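Local coordinates for dTDP-glucose 4,6-dehydratase (Klebsiella pneumoniae, PDB 5U4Q), which probably catalyses the NAD-dependent dehydration of dTDP-glucose to dTDP-4-keto-6-deoxyglucose, with NAD bound in a Rossmann-type fold, at residues P257-V269 against A303-P316. Sequence-based numbering, arbitrary orientation.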
loop_
_atom_site.group_PDB
_atom_site.type_symbol
_atom_site.label_atom_id
_atom_site.label_comp_id
_atom_site.label_asym_id
_atom_site.label_seq_id
_atom_site.Cartn_x
_atom_site.Cartn_y
_atom_site.Cartn_z
ATOM N N PRO A 257 4.563 -17.582 -6.834
ATOM C CA PRO A 257 3.254 -17.894 -7.495
ATOM C C PRO A 257 2.297 -16.698 -7.332
ATOM O O PRO A 257 1.310 -16.766 -6.596
ATOM C CB PRO A 257 2.776 -19.139 -6.737
ATOM C CG PRO A 257 3.389 -18.987 -5.387
ATOM C CD PRO A 257 4.749 -18.400 -5.629
ATOM N N TYR A 258 2.624 -15.634 -8.051
ATOM C CA TYR A 258 1.977 -14.328 -7.964
ATOM C C TYR A 258 1.708 -13.805 -9.354
ATOM O O TYR A 258 2.606 -13.778 -10.208
ATOM C CB TYR A 258 2.919 -13.362 -7.254
ATOM C CG TYR A 258 2.726 -11.861 -7.499
ATOM C CD1 TYR A 258 1.930 -11.090 -6.633
ATOM C CD2 TYR A 258 3.386 -11.195 -8.529
ATOM C CE1 TYR A 258 1.769 -9.728 -6.838
ATOM C CE2 TYR A 258 3.240 -9.822 -8.736
ATOM C CZ TYR A 258 2.444 -9.087 -7.863
ATOM O OH TYR A 258 2.303 -7.725 -8.074
ATOM N N ARG A 259 0.474 -13.371 -9.596
ATOM C CA ARG A 259 0.109 -12.786 -10.889
ATOM C C ARG A 259 -0.910 -11.682 -10.716
ATOM O O ARG A 259 -1.750 -11.749 -9.813
ATOM C CB ARG A 259 -0.531 -13.820 -11.820
ATOM C CG ARG A 259 0.404 -14.853 -12.415
ATOM C CD ARG A 259 1.387 -14.237 -13.389
ATOM N NE ARG A 259 2.128 -15.292 -14.074
ATOM C CZ ARG A 259 3.112 -15.992 -13.522
ATOM N NH1 ARG A 259 3.713 -16.944 -14.227
ATOM N NH2 ARG A 259 3.493 -15.751 -12.277
ATOM N N VAL A 260 -0.844 -10.689 -11.609
ATOM C CA VAL A 260 -1.808 -9.584 -11.657
ATOM C C VAL A 260 -2.231 -9.477 -13.131
ATOM O O VAL A 260 -1.390 -9.548 -14.030
ATOM C CB VAL A 260 -1.291 -8.234 -11.118
ATOM C CG1 VAL A 260 -2.379 -7.180 -11.262
ATOM C CG2 VAL A 260 -0.844 -8.365 -9.663
ATOM N N TYR A 261 -3.538 -9.357 -13.370
ATOM C CA TYR A 261 -4.094 -9.185 -14.700
ATOM C C TYR A 261 -5.068 -8.014 -14.771
ATOM O O TYR A 261 -5.828 -7.761 -13.828
ATOM C CB TYR A 261 -4.898 -10.419 -15.130
ATOM C CG TYR A 261 -4.071 -11.678 -15.217
ATOM C CD1 TYR A 261 -3.219 -11.916 -16.308
ATOM C CD2 TYR A 261 -4.134 -12.638 -14.216
ATOM C CE1 TYR A 261 -2.444 -13.060 -16.357
ATOM C CE2 TYR A 261 -3.354 -13.782 -14.255
ATOM C CZ TYR A 261 -2.509 -13.986 -15.328
ATOM O OH TYR A 261 -1.758 -15.138 -15.352
ATOM N N ASN A 262 -5.059 -7.311 -15.901
ATOM C CA ASN A 262 -6.168 -6.402 -16.207
ATOM C C ASN A 262 -7.393 -7.234 -16.579
ATOM O O ASN A 262 -7.280 -8.272 -17.227
ATOM C CB ASN A 262 -5.885 -5.527 -17.420
ATOM C CG ASN A 262 -4.883 -4.429 -17.159
ATOM O OD1 ASN A 262 -4.739 -3.926 -16.050
ATOM N ND2 ASN A 262 -4.242 -3.990 -18.230
ATOM N N ILE A 263 -8.557 -6.774 -16.162
ATOM C CA ILE A 263 -9.819 -7.419 -16.558
ATOM C C ILE A 263 -10.758 -6.303 -17.039
ATOM O O ILE A 263 -11.029 -5.364 -16.312
ATOM C CB ILE A 263 -10.389 -8.271 -15.421
ATOM C CG1 ILE A 263 -11.643 -9.016 -15.887
ATOM C CG2 ILE A 263 -10.677 -7.447 -14.170
ATOM C CD1 ILE A 263 -12.161 -9.990 -14.860
ATOM N N GLY A 264 -11.226 -6.412 -18.268
ATOM C CA GLY A 264 -12.039 -5.336 -18.840
ATOM C C GLY A 264 -12.483 -5.608 -20.267
ATOM O O GLY A 264 -12.385 -6.726 -20.746
ATOM N N ASN A 265 -12.933 -4.560 -20.947
ATOM C CA ASN A 265 -13.586 -4.723 -22.262
ATOM C C ASN A 265 -12.934 -3.816 -23.292
ATOM O O ASN A 265 -12.950 -2.585 -23.152
ATOM C CB ASN A 265 -15.096 -4.392 -22.101
ATOM C CG ASN A 265 -15.912 -4.573 -23.378
ATOM O OD1 ASN A 265 -15.406 -5.004 -24.421
ATOM N ND2 ASN A 265 -17.200 -4.230 -23.294
ATOM N N SER A 266 -12.404 -4.432 -24.348
ATOM C CA SER A 266 -11.729 -3.693 -25.433
ATOM C C SER A 266 -12.659 -3.033 -26.458
ATOM O O SER A 266 -12.186 -2.315 -27.324
ATOM C CB SER A 266 -10.741 -4.620 -26.143
ATOM O OG SER A 266 -11.392 -5.763 -26.702
ATOM N N SER A 267 -13.975 -3.261 -26.372
ATOM C CA SER A 267 -14.928 -2.615 -27.308
ATOM C C SER A 267 -14.660 -1.116 -27.394
ATOM O O SER A 267 -14.377 -0.516 -26.368
ATOM C CB SER A 267 -16.379 -2.844 -26.875
ATOM O OG SER A 267 -17.256 -1.916 -27.530
ATOM N N PRO A 268 -14.774 -0.508 -28.606
ATOM C CA PRO A 268 -14.502 0.936 -28.793
ATOM C C PRO A 268 -15.713 1.853 -28.532
ATOM O O PRO A 268 -15.684 3.044 -28.889
ATOM C CB PRO A 268 -14.087 1.008 -30.263
ATOM C CG PRO A 268 -14.939 -0.031 -30.916
ATOM C CD PRO A 268 -15.188 -1.123 -29.881
ATOM N N VAL A 269 -16.769 1.298 -27.945
ATOM C CA VAL A 269 -17.956 2.076 -27.584
ATOM C C VAL A 269 -17.602 3.205 -26.609
ATOM O O VAL A 269 -16.858 3.009 -25.656
ATOM C CB VAL A 269 -19.057 1.196 -26.942
ATOM C CG1 VAL A 269 -19.701 0.300 -27.997
ATOM C CG2 VAL A 269 -18.513 0.408 -25.739
ATOM N N ALA A 303 -6.988 -0.165 -22.393
ATOM C CA ALA A 303 -6.311 -1.158 -21.561
ATOM C C ALA A 303 -6.041 -2.447 -22.304
ATOM O O ALA A 303 -6.852 -2.891 -23.142
ATOM C CB ALA A 303 -7.157 -1.452 -20.336
ATOM N N ASP A 304 -4.907 -3.057 -21.996
ATOM C CA ASP A 304 -4.495 -4.318 -22.616
ATOM C C ASP A 304 -4.963 -5.519 -21.770
ATOM O O ASP A 304 -4.558 -5.670 -20.604
ATOM C CB ASP A 304 -2.966 -4.345 -22.767
ATOM C CG ASP A 304 -2.418 -5.641 -23.416
ATOM O OD1 ASP A 304 -3.187 -6.531 -23.816
ATOM O OD2 ASP A 304 -1.176 -5.753 -23.547
ATOM N N THR A 305 -5.791 -6.367 -22.372
ATOM C CA THR A 305 -6.249 -7.586 -21.704
ATOM C C THR A 305 -5.800 -8.871 -22.415
ATOM O O THR A 305 -6.386 -9.953 -22.185
ATOM C CB THR A 305 -7.769 -7.584 -21.530
ATOM O OG1 THR A 305 -8.394 -7.461 -22.807
ATOM C CG2 THR A 305 -8.199 -6.421 -20.672
ATOM N N GLN A 306 -4.743 -8.793 -23.232
ATOM C CA GLN A 306 -4.186 -10.003 -23.878
ATOM C C GLN A 306 -3.747 -11.096 -22.880
ATOM O O GLN A 306 -3.940 -12.294 -23.145
ATOM C CB GLN A 306 -3.018 -9.636 -24.846
ATOM C CG GLN A 306 -2.044 -10.759 -25.253
ATOM C CD GLN A 306 -0.865 -10.974 -24.286
ATOM O OE1 GLN A 306 -0.166 -10.034 -23.914
ATOM N NE2 GLN A 306 -0.608 -12.226 -23.929
ATOM N N PRO A 307 -3.137 -10.700 -21.744
ATOM C CA PRO A 307 -2.712 -11.770 -20.880
ATOM C C PRO A 307 -3.898 -12.616 -20.371
ATOM O O PRO A 307 -3.771 -13.854 -20.311
ATOM C CB PRO A 307 -1.946 -11.042 -19.774
ATOM C CG PRO A 307 -1.391 -9.839 -20.452
ATOM C CD PRO A 307 -2.466 -9.424 -21.414
ATOM N N LEU A 308 -5.037 -11.992 -20.050
ATOM C CA LEU A 308 -6.171 -12.778 -19.524
ATOM C C LEU A 308 -6.818 -13.592 -20.656
ATOM O O LEU A 308 -7.309 -14.709 -20.418
ATOM C CB LEU A 308 -7.167 -11.904 -18.752
ATOM C CG LEU A 308 -8.175 -12.593 -17.812
ATOM C CD1 LEU A 308 -7.477 -13.457 -16.773
ATOM C CD2 LEU A 308 -9.046 -11.564 -17.111
ATOM N N TYR A 309 -6.760 -13.071 -21.890
ATOM C CA TYR A 309 -7.229 -13.833 -23.062
ATOM C C TYR A 309 -6.365 -15.059 -23.287
ATOM O O TYR A 309 -6.884 -16.134 -23.526
ATOM C CB TYR A 309 -7.260 -12.980 -24.358
ATOM C CG TYR A 309 -7.648 -13.800 -25.581
ATOM C CD1 TYR A 309 -8.975 -14.117 -25.835
ATOM C CD2 TYR A 309 -6.678 -14.302 -26.456
ATOM C CE1 TYR A 309 -9.334 -14.896 -26.930
ATOM C CE2 TYR A 309 -7.037 -15.090 -27.555
ATOM C CZ TYR A 309 -8.368 -15.372 -27.784
ATOM O OH TYR A 309 -8.750 -16.148 -28.858
ATOM N N ASP A 310 -5.048 -14.916 -23.242
ATOM C CA ASP A 310 -4.186 -16.076 -23.404
ATOM C C ASP A 310 -4.369 -17.055 -22.231
ATOM O O ASP A 310 -4.218 -18.260 -22.408
ATOM C CB ASP A 310 -2.712 -15.665 -23.542
ATOM C CG ASP A 310 -2.453 -14.813 -24.791
ATOM O OD1 ASP A 310 -3.313 -14.776 -25.699
ATOM O OD2 ASP A 310 -1.384 -14.174 -24.863
ATOM N N LEU A 311 -4.774 -16.554 -21.061
ATOM C CA LEU A 311 -4.883 -17.431 -19.896
ATOM C C LEU A 311 -6.159 -18.278 -19.820
ATOM O O LEU A 311 -6.062 -19.505 -19.646
ATOM C CB LEU A 311 -4.765 -16.636 -18.590
ATOM C CG LEU A 311 -4.508 -17.463 -17.322
ATOM C CD1 LEU A 311 -3.063 -17.954 -17.262
ATOM C CD2 LEU A 311 -4.824 -16.637 -16.092
ATOM N N VAL A 312 -7.339 -17.637 -19.854
ATOM C CA VAL A 312 -8.637 -18.346 -19.653
ATOM C C VAL A 312 -9.439 -18.660 -20.928
ATOM O O VAL A 312 -10.477 -19.314 -20.856
ATOM C CB VAL A 312 -9.571 -17.627 -18.631
ATOM C CG1 VAL A 312 -8.914 -17.534 -17.253
ATOM C CG2 VAL A 312 -10.009 -16.254 -19.132
ATOM N N GLY A 313 -8.969 -18.198 -22.079
ATOM C CA GLY A 313 -9.649 -18.499 -23.341
ATOM C C GLY A 313 -11.092 -18.030 -23.389
ATOM O O GLY A 313 -11.983 -18.763 -23.836
ATOM N N PHE A 314 -11.322 -16.805 -22.928
ATOM C CA PHE A 314 -12.664 -16.191 -22.948
ATOM C C PHE A 314 -12.548 -14.675 -23.021
ATOM O O PHE A 314 -11.717 -14.081 -22.338
ATOM C CB PHE A 314 -13.461 -16.572 -21.700
ATOM C CG PHE A 314 -14.796 -15.877 -21.586
ATOM C CD1 PHE A 314 -15.928 -16.407 -22.191
ATOM C CD2 PHE A 314 -14.923 -14.706 -20.856
ATOM C CE1 PHE A 314 -17.156 -15.775 -22.079
ATOM C CE2 PHE A 314 -16.155 -14.074 -20.726
ATOM C CZ PHE A 314 -17.268 -14.602 -21.353
ATOM N N LYS A 315 -13.387 -14.049 -23.847
ATOM C CA LYS A 315 -13.426 -12.588 -23.961
ATOM C C LYS A 315 -14.873 -12.113 -23.740
ATOM O O LYS A 315 -15.806 -12.912 -23.876
ATOM C CB LYS A 315 -12.945 -12.126 -25.341
ATOM C CG LYS A 315 -13.728 -12.734 -26.504
ATOM C CD LYS A 315 -13.258 -12.217 -27.858
ATOM C CE LYS A 315 -14.065 -12.822 -29.007
ATOM N NZ LYS A 315 -13.784 -12.200 -30.335
ATOM N N PRO A 316 -15.066 -10.816 -23.426
ATOM C CA PRO A 316 -16.471 -10.426 -23.160
ATOM C C PRO A 316 -17.348 -10.570 -24.397
ATOM O O PRO A 316 -16.915 -10.244 -25.499
ATOM C CB PRO A 316 -16.361 -8.952 -22.769
ATOM C CG PRO A 316 -14.974 -8.779 -22.279
ATOM C CD PRO A 316 -14.130 -9.740 -23.049
HETATM O O HOH W 1 -5.293 -9.207 -19.067
HETATM O O HOH W 2 -11.546 -7.314 -23.195
#
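Asn-262 and Leu-308 meet through a bridging water as well as directly: the water donates to Asn-262 O (2.9 Å) and accepts from Leu-308 N, linking the strand to the first turn of helix 306-312. The one direct hydrogen bond between the segments runs from Asn-262 ND2 to Asp-304 O, 2.9 Å long and nearly straight at 166°. Its acceptor lies close to the amide plane of Asn-262, whereas the donor is tilted 30° from the carbonyl plane of Asp-304. Because OD1 of the same amide is hydrogen-bonded to Tyr-133 OH, both ends of the group are engaged, which fixes its flip. Asp-304 OD1 in turn accepts from Gln-306 N in an Asx turn leading into the helix.

Apolar packing lies beside this polar join. Leu-308 CD1 lies over one face of the Tyr-261 ring, 4.1 Å from Tyr-261 CG, while Pro-307 CB comes in at the ring edge. Further out, Leu-311 CD2 reaches 3.6 Å from Tyr-261 CZ, its side chain crossing that of the tyrosine at about a right angle. With CG anti to the backbone N, Leu-308 carries both methyls to the strand, and the other one, CD2, packs 3.8 Å from Ile-263 CG1. Further along the chain, a second water joins Gly-264 O and Ser-266 N to Thr-305 OG1, and Pro-316 CG rests 3.6 Å from Gly-264 O.

Helix 306-312 crosses the strand, the two axes approaching to 7.5 Å at 105°. Strand 258-263 pairs in parallel with strand 176-185 of the Rossmann-type sheet, and the side chain of Ile-263, which touches Phe-181 there, is about 8 Å from the bound NAD; on the helix, Leu-308 also packs against Val-233 of helix 223-234.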